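Local coordinates for protein putative glycerophosphodiester phosphodiesterase (Galdieria sulphuraria, PDB 2O55) that belongs to the glycerophosphoryl diester phosphodiesterase family, whose members are built on a TIM-barrel fold, at residues 33-46 with 107-120. Numbering follows the deposited sequence.
Sequences MERNIPYIETDLRV and FNLKLNLELKGEEW. With SO4 (sulfate ion), chain C.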
loop_
_atom_site.group_PDB
_atom_site.type_symbol
_atom_site.label_atom_id
_atom_site.label_comp_id
_atom_site.label_asym_id
_atom_site.label_seq_id
_atom_site.Cartn_x
_atom_site.Cartn_y
_atom_site.Cartn_z
HETATM N N MSE A 33 2.629 13.329 -6.150
HETATM C CA MSE A 33 1.523 14.165 -6.593
HETATM C C MSE A 33 2.037 15.109 -7.663
HETATM O O MSE A 33 1.586 15.057 -8.795
HETATM C CB MSE A 33 0.886 14.901 -5.419
HETATM C CG MSE A 33 0.482 13.955 -4.305
HETATM SE SE MSE A 33 0.134 14.852 -2.624
HETATM C CE MSE A 33 -1.781 15.217 -2.949
ATOM N N GLU A 34 3.013 15.936 -7.306
ATOM C CA GLU A 34 3.719 16.769 -8.264
ATOM C C GLU A 34 3.932 16.122 -9.642
ATOM O O GLU A 34 3.635 16.729 -10.662
ATOM C CB GLU A 34 5.064 17.166 -7.685
ATOM C CG GLU A 34 5.006 18.273 -6.674
ATOM C CD GLU A 34 6.387 18.774 -6.331
ATOM O OE1 GLU A 34 7.389 18.189 -6.801
ATOM O OE2 GLU A 34 6.481 19.761 -5.587
ATOM N N ARG A 35 4.451 14.897 -9.676
ATOM C CA ARG A 35 4.699 14.187 -10.945
ATOM C C ARG A 35 3.404 13.608 -11.526
ATOM O O ARG A 35 3.430 12.828 -12.478
ATOM C CB ARG A 35 5.729 13.079 -10.728
ATOM C CG ARG A 35 7.036 13.577 -10.141
ATOM C CD ARG A 35 8.020 13.877 -11.233
ATOM N NE ARG A 35 9.244 14.507 -10.751
ATOM C CZ ARG A 35 10.461 14.036 -10.990
ATOM N NH1 ARG A 35 10.619 12.923 -11.696
ATOM N NH2 ARG A 35 11.518 14.682 -10.530
ATOM N N ASN A 36 2.286 14.005 -10.919
ATOM C CA ASN A 36 0.928 13.598 -11.302
ATOM C C ASN A 36 0.691 12.052 -11.358
ATOM O O ASN A 36 0.061 11.547 -12.299
ATOM C CB ASN A 36 0.448 14.356 -12.581
ATOM C CG ASN A 36 0.342 15.932 -12.390
ATOM O OD1 ASN A 36 -0.412 16.415 -11.552
ATOM N ND2 ASN A 36 1.067 16.702 -13.220
ATOM N N ILE A 37 1.178 11.315 -10.347
ATOM C CA ILE A 37 0.947 9.844 -10.285
ATOM C C ILE A 37 -0.232 9.415 -9.367
ATOM O O ILE A 37 -0.225 9.669 -8.176
ATOM C CB ILE A 37 2.260 8.968 -10.044
ATOM C CG1 ILE A 37 2.572 8.810 -8.576
ATOM C CG2 ILE A 37 3.517 9.474 -10.812
ATOM C CD1 ILE A 37 2.956 7.413 -8.263
ATOM N N PRO A 38 -1.230 8.724 -9.934
ATOM C CA PRO A 38 -2.573 8.766 -9.360
ATOM C C PRO A 38 -2.753 8.094 -8.013
ATOM O O PRO A 38 -3.677 8.459 -7.291
ATOM C CB PRO A 38 -3.434 8.069 -10.424
ATOM C CG PRO A 38 -2.516 7.198 -11.134
ATOM C CD PRO A 38 -1.160 7.839 -11.109
ATOM N N TYR A 39 -1.897 7.124 -7.692
ATOM C CA TYR A 39 -2.000 6.313 -6.468
ATOM C C TYR A 39 -0.667 6.180 -5.775
ATOM O O TYR A 39 0.366 6.164 -6.453
ATOM C CB TYR A 39 -2.407 4.886 -6.808
ATOM C CG TYR A 39 -3.837 4.721 -7.213
ATOM C CD1 TYR A 39 -4.200 4.654 -8.547
ATOM C CD2 TYR A 39 -4.822 4.608 -6.262
ATOM C CE1 TYR A 39 -5.520 4.493 -8.922
ATOM C CE2 TYR A 39 -6.138 4.464 -6.620
ATOM C CZ TYR A 39 -6.485 4.403 -7.947
ATOM O OH TYR A 39 -7.810 4.249 -8.275
ATOM N N ILE A 40 -0.671 6.057 -4.445
ATOM C CA ILE A 40 0.504 5.526 -3.760
ATOM C C ILE A 40 0.119 4.415 -2.789
ATOM O O ILE A 40 -1.022 4.347 -2.302
ATOM C CB ILE A 40 1.349 6.594 -3.028
ATOM C CG1 ILE A 40 0.552 7.259 -1.905
ATOM C CG2 ILE A 40 1.960 7.623 -4.000
ATOM C CD1 ILE A 40 0.715 6.559 -0.541
ATOM N N GLU A 41 1.081 3.538 -2.518
ATOM C CA GLU A 41 0.924 2.507 -1.519
ATOM C C GLU A 41 1.738 2.966 -0.335
ATOM O O GLU A 41 2.809 3.511 -0.516
ATOM C CB GLU A 41 1.437 1.165 -2.042
ATOM C CG GLU A 41 1.196 -0.018 -1.110
ATOM C CD GLU A 41 2.224 -0.126 0.053
ATOM O OE1 GLU A 41 1.826 -0.608 1.135
ATOM O OE2 GLU A 41 3.421 0.262 -0.086
ATOM N N THR A 42 1.228 2.761 0.878
ATOM C CA THR A 42 2.012 2.993 2.101
ATOM C C THR A 42 1.686 1.984 3.206
ATOM O O THR A 42 0.658 1.296 3.165
ATOM C CB THR A 42 1.899 4.445 2.613
ATOM O OG1 THR A 42 2.946 4.700 3.545
ATOM C CG2 THR A 42 0.596 4.672 3.292
ATOM N N ASP A 43 2.573 1.921 4.193
ATOM C CA ASP A 43 2.565 0.865 5.192
ATOM C C ASP A 43 2.153 1.382 6.570
ATOM O O ASP A 43 2.897 2.134 7.191
ATOM C CB ASP A 43 3.970 0.257 5.263
ATOM C CG ASP A 43 4.497 -0.205 3.885
ATOM O OD1 ASP A 43 3.894 -1.135 3.284
ATOM O OD2 ASP A 43 5.527 0.354 3.419
ATOM N N LEU A 44 0.979 0.973 7.051
ATOM C CA LEU A 44 0.465 1.427 8.360
ATOM C C LEU A 44 0.916 0.550 9.509
ATOM O O LEU A 44 0.705 -0.665 9.475
ATOM C CB LEU A 44 -1.064 1.449 8.383
ATOM C CG LEU A 44 -1.835 2.096 7.242
ATOM C CD1 LEU A 44 -3.303 2.097 7.613
ATOM C CD2 LEU A 44 -1.332 3.509 6.964
ATOM N N ARG A 45 1.531 1.162 10.524
ATOM C CA ARG A 45 1.783 0.486 11.801
ATOM C C ARG A 45 1.400 1.428 12.934
ATOM O O ARG A 45 1.309 2.649 12.737
ATOM C CB ARG A 45 3.249 0.033 11.954
ATOM C CG ARG A 45 3.887 -0.585 10.708
ATOM C CD ARG A 45 5.301 -1.049 10.933
ATOM N NE ARG A 45 5.330 -2.474 11.211
ATOM C CZ ARG A 45 5.760 -3.403 10.360
ATOM N NH1 ARG A 45 6.231 -3.060 9.170
ATOM N NH2 ARG A 45 5.732 -4.687 10.705
ATOM N N VAL A 46 1.188 0.863 14.119
ATOM C CA VAL A 46 0.782 1.643 15.292
ATOM C C VAL A 46 1.907 1.740 16.316
ATOM O O VAL A 46 2.461 0.718 16.726
ATOM C CB VAL A 46 -0.473 1.032 15.953
ATOM C CG1 VAL A 46 -0.688 1.593 17.382
ATOM C CG2 VAL A 46 -1.698 1.248 15.066
ATOM N N PHE A 107 -4.349 17.888 -5.937
ATOM C CA PHE A 107 -4.309 16.651 -6.717
ATOM C C PHE A 107 -5.102 15.526 -6.038
ATOM O O PHE A 107 -4.867 15.194 -4.867
ATOM C CB PHE A 107 -2.849 16.240 -6.914
ATOM C CG PHE A 107 -2.666 15.039 -7.773
ATOM C CD1 PHE A 107 -2.672 15.150 -9.154
ATOM C CD2 PHE A 107 -2.464 13.797 -7.211
ATOM C CE1 PHE A 107 -2.502 14.040 -9.967
ATOM C CE2 PHE A 107 -2.284 12.665 -8.020
ATOM C CZ PHE A 107 -2.307 12.794 -9.402
ATOM N N ASN A 108 -6.039 14.947 -6.776
ATOM C CA ASN A 108 -6.848 13.841 -6.284
ATOM C C ASN A 108 -6.071 12.502 -6.153
ATOM O O ASN A 108 -6.429 11.471 -6.733
ATOM C CB ASN A 108 -8.099 13.701 -7.156
ATOM C CG ASN A 108 -9.157 12.806 -6.535
ATOM O OD1 ASN A 108 -9.402 12.839 -5.338
ATOM N ND2 ASN A 108 -9.794 12.000 -7.364
ATOM N N LEU A 109 -4.989 12.522 -5.382
ATOM C CA LEU A 109 -4.287 11.301 -5.014
ATOM C C LEU A 109 -5.231 10.364 -4.290
ATOM O O LEU A 109 -6.011 10.789 -3.438
ATOM C CB LEU A 109 -3.128 11.616 -4.070
ATOM C CG LEU A 109 -2.195 10.465 -3.668
ATOM C CD1 LEU A 109 -1.421 9.956 -4.877
ATOM C CD2 LEU A 109 -1.238 10.920 -2.588
ATOM N N LYS A 110 -5.168 9.089 -4.649
ATOM C CA LYS A 110 -5.843 8.050 -3.890
ATOM C C LYS A 110 -4.753 7.215 -3.234
ATOM O O LYS A 110 -3.603 7.270 -3.672
ATOM C CB LYS A 110 -6.729 7.200 -4.790
ATOM C CG LYS A 110 -7.648 8.006 -5.692
ATOM C CD LYS A 110 -8.684 7.135 -6.358
ATOM C CE LYS A 110 -9.636 7.987 -7.170
ATOM N NZ LYS A 110 -9.893 7.347 -8.487
ATOM N N LEU A 111 -5.098 6.464 -2.184
ATOM C CA LEU A 111 -4.096 5.710 -1.431
ATOM C C LEU A 111 -4.407 4.208 -1.306
ATOM O O LEU A 111 -5.572 3.790 -1.141
ATOM C CB LEU A 111 -3.928 6.306 -0.033
ATOM C CG LEU A 111 -3.874 7.834 0.104
ATOM C CD1 LEU A 111 -4.441 8.260 1.441
ATOM C CD2 LEU A 111 -2.455 8.401 -0.080
ATOM N N ASN A 112 -3.349 3.403 -1.389
ATOM C CA ASN A 112 -3.382 2.037 -0.888
ATOM C C ASN A 112 -2.640 1.921 0.453
ATOM O O ASN A 112 -1.420 2.068 0.525
ATOM C CB ASN A 112 -2.813 1.079 -1.915
ATOM C CG ASN A 112 -3.597 1.081 -3.207
ATOM O OD1 ASN A 112 -4.784 1.407 -3.245
ATOM N ND2 ASN A 112 -2.937 0.707 -4.281
ATOM N N LEU A 113 -3.404 1.671 1.512
ATOM C CA LEU A 113 -2.858 1.503 2.842
ATOM C C LEU A 113 -2.716 0.022 3.187
ATOM O O LEU A 113 -3.725 -0.680 3.295
ATOM C CB LEU A 113 -3.769 2.182 3.846
ATOM C CG LEU A 113 -4.195 3.593 3.426
ATOM C CD1 LEU A 113 -5.168 4.168 4.429
ATOM C CD2 LEU A 113 -3.018 4.533 3.247
ATOM N N GLU A 114 -1.472 -0.461 3.334
ATOM C CA GLU A 114 -1.259 -1.810 3.863
ATOM C C GLU A 114 -1.208 -1.841 5.413
ATOM O O GLU A 114 -0.419 -1.127 6.053
ATOM C CB GLU A 114 -0.046 -2.532 3.247
ATOM C CG GLU A 114 0.032 -3.993 3.731
ATOM C CD GLU A 114 1.184 -4.817 3.163
ATOM O OE1 GLU A 114 2.105 -4.228 2.529
ATOM O OE2 GLU A 114 1.150 -6.070 3.372
ATOM N N LEU A 115 -2.066 -2.669 5.995
ATOM C CA LEU A 115 -1.983 -2.940 7.408
ATOM C C LEU A 115 -0.819 -3.904 7.667
ATOM O O LEU A 115 -0.982 -5.122 7.613
ATOM C CB LEU A 115 -3.320 -3.500 7.923
ATOM C CG LEU A 115 -4.652 -2.864 7.469
ATOM C CD1 LEU A 115 -5.829 -3.442 8.265
ATOM C CD2 LEU A 115 -4.631 -1.337 7.573
ATOM N N LYS A 116 0.356 -3.331 7.906
ATOM C CA LYS A 116 1.549 -4.089 8.249
ATOM C C LYS A 116 1.450 -4.478 9.712
ATOM O O LYS A 116 1.589 -3.654 10.620
ATOM C CB LYS A 116 2.821 -3.294 7.954
ATOM C CG LYS A 116 3.412 -3.531 6.570
ATOM C CD LYS A 116 4.408 -4.672 6.579
ATOM C CE LYS A 116 4.716 -5.159 5.160
ATOM N NZ LYS A 116 5.704 -6.299 5.175
ATOM N N GLY A 117 1.243 -5.772 9.916
ATOM C CA GLY A 117 0.350 -6.218 10.961
ATOM C C GLY A 117 0.847 -7.259 11.901
ATOM O O GLY A 117 0.800 -8.460 11.634
ATOM N N GLU A 118 1.331 -6.781 13.027
ATOM C CA GLU A 118 1.393 -7.623 14.181
ATOM C C GLU A 118 -0.059 -7.618 14.669
ATOM O O GLU A 118 -0.710 -8.665 14.702
ATOM C CB GLU A 118 2.375 -7.042 15.214
ATOM C CG GLU A 118 3.863 -7.000 14.773
ATOM C CD GLU A 118 4.569 -5.744 15.284
ATOM O OE1 GLU A 118 4.185 -4.644 14.824
ATOM O OE2 GLU A 118 5.490 -5.845 16.144
ATOM N N GLU A 119 -0.575 -6.417 14.940
ATOM C CA GLU A 119 -1.799 -6.240 15.727
ATOM C C GLU A 119 -2.989 -5.536 15.040
ATOM O O GLU A 119 -3.877 -4.970 15.694
ATOM C CB GLU A 119 -1.455 -5.540 17.044
ATOM C CG GLU A 119 -1.071 -4.074 16.892
ATOM C CD GLU A 119 -1.376 -3.298 18.160
ATOM O OE1 GLU A 119 -2.283 -2.429 18.118
ATOM O OE2 GLU A 119 -0.735 -3.589 19.211
ATOM N N TRP A 120 -3.001 -5.568 13.717
ATOM C CA TRP A 120 -4.222 -5.280 12.988
ATOM C C TRP A 120 -5.153 -6.463 13.149
ATOM O O TRP A 120 -6.359 -6.340 12.996
ATOM C CB TRP A 120 -3.923 -5.028 11.520
ATOM C CG TRP A 120 -3.002 -3.888 11.366
ATOM C CD1 TRP A 120 -1.671 -3.952 11.112
ATOM C CD2 TRP A 120 -3.321 -2.504 11.503
ATOM N NE1 TRP A 120 -1.137 -2.694 11.055
ATOM C CE2 TRP A 120 -2.122 -1.781 11.302
ATOM C CE3 TRP A 120 -4.505 -1.802 11.767
ATOM C CZ2 TRP A 120 -2.058 -0.395 11.357
ATOM C CZ3 TRP A 120 -4.448 -0.406 11.817
ATOM C CH2 TRP A 120 -3.219 0.280 11.611
HETATM S S SO4 C . 2.722 -8.203 7.250
HETATM O O1 SO4 C . 2.919 -9.646 7.311
HETATM O O2 SO4 C . 4.027 -7.546 7.274
HETATM O O3 SO4 C . 2.001 -7.849 6.021
HETATM O O4 SO4 C . 1.943 -7.774 8.404
#
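M33, a selenomethionine in the last turn of helix 26-34, packs across F107 and L109: its CG meets L109 CD2 at 3.9 Å, while its backbone O stands above the centre of one face of the F107 ring. The F107 ring, carried by a chi1 of -176° that sets CG opposite the backbone N, turns toward the helix end, where N36, at positive phi, closes a Schellman motif and brings OD1 obliquely to the ring. From P38 O onward, the backbones of strands 39-46 and 110-115 run parallel in an unbroken ladder, K110 N to P38 O at 3.1 Å being its first rung and L44 N to E114 O its last strong one. Such pairing of neighbouring parallel strands builds the wall of a TIM barrel, and it sorts the side chains by face: Y39, E41 and D43 share one with K110, N112 and E114, while I40, T42 and L44 lie on the other, against helices 26-34 and 127-136. The Y39 ring lies obliquely against K110 CB, which is 3.3 Å from Y39 CE2. I40 lies alongside L111. E41 OE1 comes to 3.9 Å from E114 OE1, the two carboxylates turned 76° against each other. T42 CG2 touches L113 CD2 at 3.6 Å while its OG1 bonds to N24. D43 OD1 lies 3.7 Å from E114 OE1, and D43 OD2 is hydrogen-bonded to N24. L44 CD1 touches both L113 CB and L115 CD2, from directions about 90° apart, and L44 O receives weak bonds from K116 N and W120 NE1. R45 lays one guanidinium face over K116 CB; K116 NZ hydrogen-bonds sulfate O2 at 3.0 Å, and G117 N and H150 NE2 also bond the ion. V46 CG2 rests obliquely against W120 CH2.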